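Local coordinates for protein putative solute-binding component of ABC transporter (Clostridium phytofermentans, PDB 4YS6) that binds beta-D-glucopyranose and probably serves as the extracytoplasmic sugar-binding component of an ABC transporter, at residues A[42-45]-A[50-53]; A[70-75]-A[82-87]; A[166-171]-A[226-231]. One frame throughout, in Å; residues are numbered along the deposited sequence. Where two conformers were deposited one is given.

In the fold
Contacts 1 and 2 belong to one lobe and adjoin: strands 38-43 and 68-73 are neighbours in its sheet, their segments sharing a backbone hydrogen bond between Met43 and Gln72, and the Tyr73 hydroxyl reaches the Trp51 carbonyl. Contact 3 lies on the other sheet, with its centre about 29 Å from that of contact 1 and 36 Å from that of contact 2. Contact 1 is buried beside the sugar and works through an aromatic face. Contact 2, at the outermost strand, is partly exposed and joined by glutamines and water. Contact 3 is buried but sugar-free, an isoleucine packed on a glutamate and a phenylalanine.

Contact 1 of 3, residues A[42-45]-A[50-53]; sequences AMPT and RWNQ. With NA (sodium ion), chain I; BGC (beta-D-glucopyranose), chain D.
Trp51 of helix 50-64 packs against Met43, the last residue of strand 38-43, and against Pro44 and Thr45 of the loop that follows. At its root, CB comes to 3.3 Å from Thr45 O, a buried carbonyl oxygen that has no hydrogen-bond partner in the model. CG stands anti to the carbonyl carbon (chi1 -51°), which carries the indole across Pro44. The proline CG sits almost on the normal of the five-membered ring, 3.6 Å from its centroid, a CH-pi contact over the face; Pro44 CD reaches on toward Trp51 CD2. Further round the rim, CE3 meets the selenium of selenomethionine Met43 at 3.9 Å, an oblique Met-aromatic contact. The opposite face of the indole is taken by Arg50: its CG lies over the rim, and its guanidinium has Trp51 CH2 above its centre. Proline and arginine thus sandwich the ring, which should restrict its tilt. At the far edge, Trp51 NE1 donates to BGC O6 (3.0 Å, 144°), while CZ2 approaches BGC O5 at 3.7 Å. Arg50 NH1 donates to BGC O3 at 2.9 Å and pairs with Asp124, which binds the sugar too; Arg50 NE pairs with Asp54. Next along the helix, Asn52 O and Ser56 bind a sodium ion. This strand-loop-helix step opens a beta-alpha-beta unit, with Arg50 and Trp51 forming part of the aromatic and charged wall of a periplasmic-type sugar-binding site.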
loop_
_atom_site.group_PDB
_atom_site.type_symbol
_atom_site.label_atom_id
_atom_site.label_comp_id
_atom_site.label_asym_id
_atom_site.label_seq_id
_atom_site.Cartn_x
_atom_site.Cartn_y
_atom_site.Cartn_z
ATOM N N ALA A 42 4.750 11.361 11.051
ATOM C CA ALA A 42 4.551 12.032 9.782
ATOM C C ALA A 42 3.836 11.104 8.799
ATOM O O ALA A 42 4.382 10.071 8.405
ATOM C CB ALA A 42 5.882 12.485 9.202
HETATM N N MSE A 43 2.628 11.487 8.396
HETATM C CA MSE A 43 1.813 10.679 7.480
HETATM C C MSE A 43 1.706 11.383 6.121
HETATM O O MSE A 43 1.827 12.609 6.052
HETATM C CB MSE A 43 0.409 10.444 8.070
HETATM C CG MSE A 43 0.392 9.660 9.382
HETATM SE SE MSE A 43 0.689 7.790 8.976
HETATM C CE MSE A 43 2.107 7.403 10.243
ATOM N N PRO A 44 1.513 10.619 5.038
ATOM C CA PRO A 44 1.606 11.249 3.710
ATOM C C PRO A 44 0.428 12.121 3.310
ATOM O O PRO A 44 0.652 13.217 2.802
ATOM C CB PRO A 44 1.717 10.051 2.750
ATOM C CG PRO A 44 1.151 8.889 3.511
ATOM C CD PRO A 44 1.478 9.153 4.949
ATOM N N THR A 45 -0.790 11.660 3.557
ATOM C CA THR A 45 -1.970 12.374 3.127
ATOM C C THR A 45 -3.186 11.782 3.795
ATOM O O THR A 45 -3.162 10.626 4.179
ATOM C CB THR A 45 -2.136 12.302 1.612
ATOM O OG1 THR A 45 -3.295 13.025 1.224
ATOM C CG2 THR A 45 -2.283 10.848 1.156
ATOM N N ARG A 50 -6.281 4.856 4.246
ATOM C CA ARG A 50 -5.709 4.125 5.367
ATOM C C ARG A 50 -4.916 5.018 6.326
ATOM O O ARG A 50 -4.919 4.776 7.542
ATOM C CB ARG A 50 -4.811 2.958 4.890
ATOM C CG ARG A 50 -3.585 3.341 4.132
ATOM C CD ARG A 50 -2.598 2.187 4.072
ATOM N NE ARG A 50 -1.946 1.956 5.361
ATOM C CZ ARG A 50 -0.931 1.106 5.533
ATOM N NH1 ARG A 50 -0.503 0.358 4.531
ATOM N NH2 ARG A 50 -0.349 0.973 6.721
ATOM N N TRP A 51 -4.275 6.057 5.813
ATOM C CA TRP A 51 -3.345 6.860 6.628
ATOM C C TRP A 51 -4.083 7.628 7.696
ATOM O O TRP A 51 -3.490 7.991 8.708
ATOM C CB TRP A 51 -2.511 7.804 5.754
ATOM C CG TRP A 51 -1.873 7.052 4.644
ATOM C CD1 TRP A 51 -2.234 7.090 3.331
ATOM C CD2 TRP A 51 -0.813 6.078 4.735
ATOM N NE1 TRP A 51 -1.479 6.218 2.599
ATOM C CE2 TRP A 51 -0.614 5.567 3.438
ATOM C CE3 TRP A 51 -0.028 5.585 5.785
ATOM C CZ2 TRP A 51 0.359 4.608 3.158
ATOM C CZ3 TRP A 51 0.920 4.614 5.498
ATOM C CH2 TRP A 51 1.108 4.142 4.202
ATOM N N ASN A 52 -5.387 7.841 7.498
ATOM C CA ASN A 52 -6.227 8.392 8.565
ATOM C C ASN A 52 -6.257 7.455 9.766
ATOM O O ASN A 52 -6.137 7.884 10.922
ATOM C CB ASN A 52 -7.633 8.645 8.055
ATOM C CG ASN A 52 -7.675 9.746 7.006
ATOM O OD1 ASN A 52 -7.667 10.928 7.330
ATOM N ND2 ASN A 52 -7.707 9.365 5.757
ATOM N N GLN A 53 -6.395 6.169 9.481
ATOM C CA GLN A 53 -6.403 5.155 10.526
ATOM C C GLN A 53 -5.004 4.930 11.085
ATOM O O GLN A 53 -4.839 4.813 12.296
ATOM C CB GLN A 53 -6.983 3.850 10.008
ATOM C CG GLN A 53 -8.514 3.834 9.916
ATOM C CD GLN A 53 -9.023 4.540 8.696
ATOM O OE1 GLN A 53 -8.785 4.093 7.579
ATOM N NE2 GLN A 53 -9.712 5.663 8.891
HETATM NA NA NA I . -7.871 10.064 11.768
HETATM C C2 BGC D . 0.597 1.093 1.163
HETATM C C3 BGC D . -0.752 0.684 0.667
HETATM C C4 BGC D . -1.560 1.827 0.215
HETATM C C5 BGC D . -0.831 2.693 -0.766
HETATM C C6 BGC D . -1.542 3.990 -1.090
HETATM C C1 BGC D . 1.350 1.838 0.043
HETATM O O1 BGC D . 2.517 2.243 0.410
HETATM O O2 BGC D . 1.346 -0.056 1.542
HETATM O O3 BGC D . -1.410 -0.026 1.783
HETATM O O4 BGC D . -2.760 1.389 -0.470
HETATM O O5 BGC D . 0.462 3.033 -0.180
HETATM O O6 BGC D . -2.011 4.645 0.079
HETATM O O HOH W 1 -7.626 11.825 10.161
HETATM O O HOH W 2 -10.076 9.351 11.182
HETATM O O HOH W 3 -5.732 11.182 12.222
#

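Contact 2 of 3, residues A[70-75]-A[82-87]. With NA (sodium ion), chain G.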
loop_
_atom_site.group_PDB
_atom_site.type_symbol
_atom_site.label_atom_id
_atom_site.label_comp_id
_atom_site.label_asym_id
_atom_site.label_seq_id
_atom_site.Cartn_x
_atom_site.Cartn_y
_atom_site.Cartn_z
ATOM N N ASP A 70 3.273 14.466 18.081
ATOM C CA ASP A 70 3.144 15.505 17.062
ATOM C C ASP A 70 2.825 14.814 15.743
ATOM O O ASP A 70 3.728 14.334 15.051
ATOM C CB ASP A 70 4.427 16.320 16.962
ATOM C CG ASP A 70 4.330 17.469 15.951
ATOM O OD1 ASP A 70 3.249 17.696 15.370
ATOM O OD2 ASP A 70 5.348 18.160 15.759
ATOM N N LEU A 71 1.532 14.718 15.445
ATOM C CA LEU A 71 1.039 14.041 14.240
ATOM C C LEU A 71 0.723 15.046 13.137
ATOM O O LEU A 71 -0.043 15.984 13.347
ATOM C CB LEU A 71 -0.204 13.227 14.571
ATOM C CG LEU A 71 -0.986 12.642 13.402
ATOM C CD1 LEU A 71 -0.150 11.591 12.682
ATOM C CD2 LEU A 71 -2.292 12.049 13.887
ATOM N N GLN A 72 1.316 14.869 11.961
ATOM C CA GLN A 72 1.051 15.769 10.847
ATOM C C GLN A 72 0.893 14.994 9.556
ATOM O O GLN A 72 1.532 13.946 9.358
ATOM C CB GLN A 72 2.162 16.809 10.704
ATOM C CG GLN A 72 2.281 17.717 11.917
ATOM C CD GLN A 72 3.277 18.833 11.710
ATOM O OE1 GLN A 72 3.137 19.628 10.788
ATOM N NE2 GLN A 72 4.295 18.895 12.567
ATOM N N TYR A 73 0.007 15.514 8.709
ATOM C CA TYR A 73 -0.274 14.970 7.379
ATOM C C TYR A 73 0.177 15.961 6.319
ATOM O O TYR A 73 -0.048 17.165 6.464
ATOM C CB TYR A 73 -1.762 14.697 7.175
ATOM C CG TYR A 73 -2.295 13.551 7.988
ATOM C CD1 TYR A 73 -2.636 13.727 9.316
ATOM C CD2 TYR A 73 -2.448 12.303 7.424
ATOM C CE1 TYR A 73 -3.129 12.676 10.071
ATOM C CE2 TYR A 73 -2.941 11.240 8.164
ATOM C CZ TYR A 73 -3.266 11.428 9.483
ATOM O OH TYR A 73 -3.756 10.394 10.241
ATOM N N ALA A 74 0.735 15.454 5.220
ATOM C CA ALA A 74 1.413 16.319 4.253
ATOM C C ALA A 74 0.714 16.552 2.897
ATOM O O ALA A 74 1.305 17.136 2.000
ATOM C CB ALA A 74 2.797 15.768 4.004
ATOM N N SER A 75 -0.531 16.103 2.763
ATOM C CA SER A 75 -1.293 16.287 1.522
ATOM C C SER A 75 -0.557 15.758 0.299
ATOM O O SER A 75 -0.721 16.262 -0.805
ATOM C CB SER A 75 -1.635 17.755 1.311
ATOM O OG SER A 75 -2.692 17.875 0.380
ATOM N N VAL A 82 8.776 17.315 4.228
ATOM C CA VAL A 82 10.095 17.721 4.677
ATOM C C VAL A 82 10.020 18.837 5.735
ATOM O O VAL A 82 10.680 18.763 6.781
ATOM C CB VAL A 82 10.969 18.187 3.491
ATOM C CG1 VAL A 82 12.258 18.817 3.995
ATOM C CG2 VAL A 82 11.257 17.008 2.569
ATOM N N SER A 83 9.217 19.865 5.473
ATOM C CA SER A 83 9.077 20.960 6.422
ATOM C C SER A 83 8.435 20.497 7.727
ATOM O O SER A 83 8.811 20.968 8.803
ATOM C CB SER A 83 8.268 22.087 5.799
ATOM O OG SER A 83 8.987 22.615 4.711
ATOM N N GLN A 84 7.490 19.566 7.644
ATOM C CA GLN A 84 6.860 19.049 8.854
ATOM C C GLN A 84 7.859 18.310 9.720
ATOM O O GLN A 84 7.882 18.502 10.927
ATOM C CB GLN A 84 5.680 18.151 8.512
ATOM C CG GLN A 84 4.522 18.951 7.959
ATOM C CD GLN A 84 3.364 18.098 7.504
ATOM O OE1 GLN A 84 3.525 16.919 7.173
ATOM N NE2 GLN A 84 2.177 18.709 7.457
ATOM N N ILE A 85 8.712 17.495 9.107
ATOM C CA ILE A 85 9.744 16.778 9.855
ATOM C C ILE A 85 10.770 17.750 10.454
ATOM O O ILE A 85 11.139 17.610 11.620
ATOM C CB ILE A 85 10.415 15.722 8.954
ATOM C CG1 ILE A 85 9.373 14.678 8.575
ATOM C CG2 ILE A 85 11.607 15.037 9.651
ATOM C CD1 ILE A 85 9.744 13.828 7.386
ATOM N N GLU A 86 11.187 18.765 9.689
ATOM C CA GLU A 86 12.047 19.811 10.227
ATOM C C GLU A 86 11.441 20.435 11.479
ATOM O O GLU A 86 12.151 20.685 12.453
ATOM C CB GLU A 86 12.309 20.903 9.176
ATOM C CG GLU A 86 13.381 20.518 8.184
ATOM C CD GLU A 86 13.569 21.530 7.066
ATOM O OE1 GLU A 86 12.714 22.427 6.904
ATOM O OE2 GLU A 86 14.580 21.415 6.342
ATOM N N ASN A 87 10.137 20.698 11.437
ATOM C CA ASN A 87 9.443 21.347 12.551
ATOM C C ASN A 87 9.332 20.410 13.741
ATOM O O ASN A 87 9.420 20.851 14.880
ATOM C CB ASN A 87 8.045 21.799 12.140
ATOM C CG ASN A 87 8.067 22.958 11.156
ATOM O OD1 ASN A 87 9.102 23.591 10.941
ATOM N ND2 ASN A 87 6.917 23.237 10.551
HETATM NA NA NA G . -0.726 17.143 -3.034
HETATM O O HOH W 4 4.599 21.716 10.776
HETATM O O HOH W 5 -2.857 16.942 -2.027
HETATM O O HOH W 6 0.193 16.003 -4.620
HETATM O O HOH W 7 -1.628 19.362 -2.201
#
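Strand 68-73 and helix 78-90 draw closest at Gln72 and Gln84, whose CA atoms are 7.0 Å apart. Gln84 reaches over with its chain extended beyond CG, and its NE2 donates to Tyr73 O at 2.9 Å. The bond is nearly straight (175°) and lies in the plane of the glutamine amide, yet the nitrogen stands above the carbonyl plane of Tyr73 and misses the lone pairs. Gln84 OE1 meets the methyl CB of Ala74 at 3.4 Å. This is a strand-to-helix step of the Rossmann-like lobe of a periplasmic binding protein, made at the outermost strand of the sheet. In one of its two conformers, Gln72 lies across the aliphatic part of Gln84: its OE1 approaches Gln84 CG at 3.2 Å, the two amide planes being 61° apart. There Gln72 NE2 also makes a long, bent bond to Asp70 OD1 (3.2 Å), on the syn side but well out of the carboxylate plane. A water that donates to Gln72 OE1 in this conformer and accepts from Asn87 ND2 (2.8 Å) may then bridge strand to helix. Beyond Ala74, Ser75 O binds a sodium ion at 2.4 Å, with Asp77 and three waters.

Contact 3 of 3, residues A[166-171]-A[226-231]; sequences NLEIFT and DAIIAS
Ile228 of helix 218-232 lowers two branches onto strand 165-170. Its CG2 rests 3.9 Å from Glu168 CD, touching the flat carboxylate carbon and, at 4.0 Å, Glu168 CG. The longer branch runs on to CD1, which comes to 4.0 Å from Glu168 OE1 and then 4.2 Å from Phe170 CZ, approaching the phenyl ring obliquely. Glu168 is bent at chi2 (-70°), folding its carboxylate back so that a methyl meets it. This is the close part of the interface, and even here the atoms are in van der Waals contact without a hydrogen bond between strand and helix. The helix flank carrying Ala227, Ala230 and Ser231 is exposed and takes no part in the packing. There Ser231 OG turns back to Ala227 O at 2.8 Å, and Ser231 N reaches the same oxygen from the opposite face of its plane. Phe170 also packs on Val253 and forms a cation-pi pair with Arg224. The contact closes the helix over one face of the second, parallel sheet of this periplasmic-binding fold. Burial beside an isoleucine would tend to raise the pKa of Glu168, but hydrogen bonds of its oxygens with the Ser203 and Tyr233 hydroxyls probably offset this.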
loop_
_atom_site.group_PDB
_atom_site.type_symbol
_atom_site.label_atom_id
_atom_site.label_comp_id
_atom_site.label_asym_id
_atom_site.label_seq_id
_atom_site.Cartn_x
_atom_site.Cartn_y
_atom_site.Cartn_z
ATOM N N ASN A 166 -7.362 -11.580 -21.446
ATOM C CA ASN A 166 -6.909 -10.192 -21.525
ATOM C C ASN A 166 -6.730 -9.615 -20.132
ATOM O O ASN A 166 -7.635 -9.658 -19.314
ATOM C CB ASN A 166 -7.893 -9.362 -22.329
ATOM C CG ASN A 166 -7.906 -9.749 -23.790
ATOM O OD1 ASN A 166 -8.940 -10.137 -24.339
ATOM N ND2 ASN A 166 -6.746 -9.682 -24.422
ATOM N N LEU A 167 -5.552 -9.043 -19.900
ATOM C CA LEU A 167 -5.148 -8.495 -18.614
ATOM C C LEU A 167 -4.746 -7.039 -18.758
ATOM O O LEU A 167 -4.125 -6.691 -19.752
ATOM C CB LEU A 167 -3.954 -9.286 -18.082
ATOM C CG LEU A 167 -3.271 -8.784 -16.799
ATOM C CD1 LEU A 167 -4.137 -9.054 -15.621
ATOM C CD2 LEU A 167 -1.907 -9.424 -16.607
ATOM N N GLU A 168 -5.102 -6.196 -17.799
ATOM C CA GLU A 168 -4.431 -4.895 -17.660
ATOM C C GLU A 168 -3.923 -4.749 -16.232
ATOM O O GLU A 168 -4.384 -5.435 -15.332
ATOM C CB GLU A 168 -5.354 -3.738 -18.047
ATOM C CG GLU A 168 -5.843 -3.791 -19.527
ATOM C CD GLU A 168 -4.749 -3.498 -20.555
ATOM O OE1 GLU A 168 -3.734 -2.865 -20.198
ATOM O OE2 GLU A 168 -4.916 -3.882 -21.733
ATOM N N ILE A 169 -2.968 -3.844 -16.030
ATOM C CA ILE A 169 -2.214 -3.776 -14.784
ATOM C C ILE A 169 -2.104 -2.334 -14.313
ATOM O O ILE A 169 -1.779 -1.461 -15.110
ATOM C CB ILE A 169 -0.798 -4.330 -14.970
ATOM C CG1 ILE A 169 -0.807 -5.781 -15.459
ATOM C CG2 ILE A 169 -0.009 -4.238 -13.674
ATOM C CD1 ILE A 169 0.507 -6.175 -16.119
ATOM N N PHE A 170 -2.390 -2.121 -13.032
ATOM C CA PHE A 170 -2.282 -0.801 -12.387
ATOM C C PHE A 170 -1.530 -0.961 -11.090
ATOM O O PHE A 170 -2.018 -1.668 -10.203
ATOM C CB PHE A 170 -3.646 -0.205 -12.095
ATOM C CG PHE A 170 -4.390 0.246 -13.315
ATOM C CD1 PHE A 170 -4.897 -0.683 -14.211
ATOM C CD2 PHE A 170 -4.590 1.600 -13.561
ATOM C CE1 PHE A 170 -5.559 -0.256 -15.352
ATOM C CE2 PHE A 170 -5.267 2.017 -14.688
ATOM C CZ PHE A 170 -5.737 1.083 -15.587
ATOM N N THR A 171 -0.346 -0.365 -10.974
ATOM C CA THR A 171 0.339 -0.378 -9.684
ATOM C C THR A 171 0.479 1.053 -9.121
ATOM O O THR A 171 -0.185 2.002 -9.571
ATOM C CB THR A 171 1.711 -1.116 -9.765
ATOM O OG1 THR A 171 2.179 -1.434 -8.437
ATOM C CG2 THR A 171 2.752 -0.299 -10.496
ATOM N N ASP A 226 -10.081 4.606 -18.538
ATOM C CA ASP A 226 -11.032 5.079 -19.554
ATOM C C ASP A 226 -10.422 5.077 -20.956
ATOM O O ASP A 226 -11.083 4.707 -21.949
ATOM C CB ASP A 226 -11.542 6.476 -19.224
ATOM C CG ASP A 226 -13.008 6.639 -19.556
ATOM O OD1 ASP A 226 -13.841 5.991 -18.877
ATOM O OD2 ASP A 226 -13.323 7.393 -20.500
ATOM N N ALA A 227 -9.162 5.472 -21.040
ATOM C CA ALA A 227 -8.461 5.533 -22.311
ATOM C C ALA A 227 -8.181 4.131 -22.834
ATOM O O ALA A 227 -8.252 3.862 -24.029
ATOM C CB ALA A 227 -7.169 6.330 -22.155
ATOM N N ILE A 228 -7.854 3.220 -21.929
ATOM C CA ILE A 228 -7.637 1.831 -22.322
ATOM C C ILE A 228 -8.957 1.193 -22.817
ATOM O O ILE A 228 -8.973 0.533 -23.858
ATOM C CB ILE A 228 -7.027 1.051 -21.181
ATOM C CG1 ILE A 228 -5.583 1.520 -20.961
ATOM C CG2 ILE A 228 -7.025 -0.450 -21.477
ATOM C CD1 ILE A 228 -4.900 0.890 -19.745
ATOM N N ILE A 229 -10.054 1.405 -22.106
ATOM C CA ILE A 229 -11.347 0.889 -22.567
ATOM C C ILE A 229 -11.661 1.382 -23.978
ATOM O O ILE A 229 -11.990 0.598 -24.873
ATOM C CB ILE A 229 -12.495 1.298 -21.621
ATOM C CG1 ILE A 229 -12.300 0.647 -20.248
ATOM C CG2 ILE A 229 -13.855 0.897 -22.212
ATOM C CD1 ILE A 229 -13.137 1.294 -19.141
ATOM N N ALA A 230 -11.535 2.684 -24.185
ATOM C CA ALA A 230 -11.893 3.306 -25.465
ATOM C C ALA A 230 -11.010 2.819 -26.607
ATOM O O ALA A 230 -11.470 2.684 -27.733
ATOM C CB ALA A 230 -11.813 4.817 -25.348
ATOM N N SER A 231 -9.742 2.555 -26.317
ATOM C CA SER A 231 -8.780 2.178 -27.347
ATOM C C SER A 231 -8.791 0.687 -27.663
ATOM O O SER A 231 -8.582 0.311 -28.808
ATOM C CB SER A 231 -7.372 2.591 -26.924
ATOM O OG SER A 231 -7.297 3.982 -26.664
#